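Local coordinates for protein WA352 (Oryza sativa subsp. indica, PDB 5ZT3) that is a mitochondrial protein linked to cytoplasmic male sterility in rice, represented here by a mostly helical piece of the longer chain whose molecular activity remains undefined, at residues Q30-Q33 with R34-G38. Numbering follows the deposited sequence.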
loop_
_atom_site.group_PDB
_atom_site.type_symbol
_atom_site.label_atom_id
_atom_site.label_comp_id
_atom_site.label_asym_id
_atom_site.label_seq_id
_atom_site.Cartn_x
_atom_site.Cartn_y
_atom_site.Cartn_z
ATOM N N GLN A 30 -0.223 -8.697 -7.573
ATOM C CA GLN A 30 -0.459 -8.597 -9.009
ATOM C C GLN A 30 -1.024 -7.236 -9.396
ATOM O O GLN A 30 -0.627 -6.665 -10.423
ATOM C CB GLN A 30 -1.382 -9.720 -9.472
ATOM C CG GLN A 30 -0.679 -11.052 -9.649
ATOM C CD GLN A 30 -1.634 -12.159 -10.049
ATOM O OE1 GLN A 30 -2.839 -12.074 -9.805
ATOM N NE2 GLN A 30 -1.102 -13.197 -10.679
ATOM N N SER A 31 -1.937 -6.682 -8.595
ATOM C CA SER A 31 -2.505 -5.393 -8.967
ATOM C C SER A 31 -1.470 -4.281 -8.851
ATOM O O SER A 31 -1.446 -3.364 -9.681
ATOM C CB SER A 31 -3.782 -5.092 -8.174
ATOM O OG SER A 31 -3.501 -4.725 -6.835
ATOM N N ILE A 32 -0.580 -4.365 -7.858
ATOM C CA ILE A 32 0.502 -3.389 -7.755
ATOM C C ILE A 32 1.464 -3.542 -8.924
ATOM O O ILE A 32 1.922 -2.548 -9.502
ATOM C CB ILE A 32 1.215 -3.517 -6.399
ATOM C CG1 ILE A 32 0.256 -3.151 -5.271
ATOM C CG2 ILE A 32 2.483 -2.665 -6.357
ATOM C CD1 ILE A 32 0.749 -3.573 -3.893
ATOM N N GLN A 33 1.778 -4.783 -9.289
ATOM C CA GLN A 33 2.666 -5.003 -10.426
ATOM C C GLN A 33 2.090 -4.394 -11.698
ATOM O O GLN A 33 2.812 -3.754 -12.471
ATOM C CB GLN A 33 2.898 -6.495 -10.614
ATOM C CG GLN A 33 3.843 -6.825 -11.745
ATOM C CD GLN A 33 4.073 -8.306 -11.879
ATOM O OE1 GLN A 33 3.339 -9.115 -11.314
ATOM N NE2 GLN A 33 5.100 -8.673 -12.623
ATOM N N ARG A 34 0.786 -4.560 -11.912
ATOM C CA ARG A 34 0.129 -3.956 -13.066
ATOM C C ARG A 34 0.259 -2.438 -13.047
ATOM O O ARG A 34 0.525 -1.813 -14.084
ATOM C CB ARG A 34 -1.338 -4.394 -13.077
ATOM C CG ARG A 34 -2.183 -3.884 -14.229
ATOM C CD ARG A 34 -3.450 -4.737 -14.367
ATOM N NE ARG A 34 -4.386 -4.570 -13.253
ATOM C CZ ARG A 34 -4.552 -5.446 -12.263
ATOM N NH1 ARG A 34 -3.842 -6.567 -12.233
ATOM N NH2 ARG A 34 -5.433 -5.200 -11.299
ATOM N N ARG A 35 0.093 -1.819 -11.876
ATOM C CA ARG A 35 0.255 -0.370 -11.793
ATOM C C ARG A 35 1.696 0.049 -12.064
ATOM O O ARG A 35 1.933 1.039 -12.768
ATOM C CB ARG A 35 -0.267 0.174 -10.456
ATOM C CG ARG A 35 -1.782 0.139 -10.353
ATOM C CD ARG A 35 -2.271 0.489 -8.956
ATOM N NE ARG A 35 -3.065 -0.611 -8.442
ATOM C CZ ARG A 35 -2.861 -1.168 -7.260
ATOM N NH1 ARG A 35 -1.896 -0.703 -6.477
ATOM N NH2 ARG A 35 -3.616 -2.181 -6.857
ATOM N N LEU A 36 2.673 -0.697 -11.540
ATOM C CA LEU A 36 4.074 -0.373 -11.804
ATOM C C LEU A 36 4.401 -0.478 -13.285
ATOM O O LEU A 36 5.212 0.297 -13.804
ATOM C CB LEU A 36 5.006 -1.273 -10.990
ATOM C CG LEU A 36 4.911 -1.115 -9.478
ATOM C CD1 LEU A 36 5.799 -2.135 -8.781
ATOM C CD2 LEU A 36 5.287 0.309 -9.090
ATOM N N LEU A 37 3.789 -1.438 -13.983
ATOM C CA LEU A 37 4.033 -1.588 -15.409
ATOM C C LEU A 37 3.434 -0.446 -16.227
ATOM O O LEU A 37 3.912 -0.180 -17.332
ATOM C CB LEU A 37 3.523 -2.951 -15.883
ATOM C CG LEU A 37 4.363 -4.146 -15.434
ATOM C CD1 LEU A 37 3.621 -5.455 -15.660
ATOM C CD2 LEU A 37 5.698 -4.175 -16.171
ATOM N N GLY A 38 2.409 0.229 -15.722
ATOM C CA GLY A 38 1.918 1.433 -16.381
ATOM C C GLY A 38 1.364 1.141 -17.762
ATOM O O GLY A 38 0.538 0.242 -17.954
#
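Arg-35 turns back over the preceding helical turn because its CG stands beside the backbone N (chi1 -72°) and its chain bends at chi3, off the staggered positions at -122°. One face of the guanidinium thereby lies above Ser-31 O, displaced toward the rim, and near Ile-32 N and CA, with that oxygen 3.3 Å from the plane, while NH1 reaches Ile-32 CG1 at 3.5 Å. Arg-34 starts differently, CG anti to the backbone N, but a bend at chi3 brings its guanidinium back so that one face covers Ser-31 CA, and its NH2 comes within 3.5 Å of Ser-31 CB. Ser-31 is thus flanked by two arginines, a local i to i+3 and i+4 arrangement within helix 29-37 of the DUF8018 region. The charged end of Arg-35 is held by salt bridges from NH2 to Asp-27 and from NH1 to Glu-95, whereas Ser-31 OG accepts a hydrogen bond from Ser-28 N near the helix start. Farther round, Ile-32 and Leu-36 run alongside each other, their methyls CG2 and CD1 4.1 Å apart, and Ile-32 also packs on helix 45-72. Gln-33 extends alongside Leu-37, its NE2 bonded to Ser-51 of that long helix. Regular i to i+4 backbone bonds tie the turns together, among them Leu-36 N to Ile-32 O at 2.9 Å, before Gly-38 leaves the helix with positive phi.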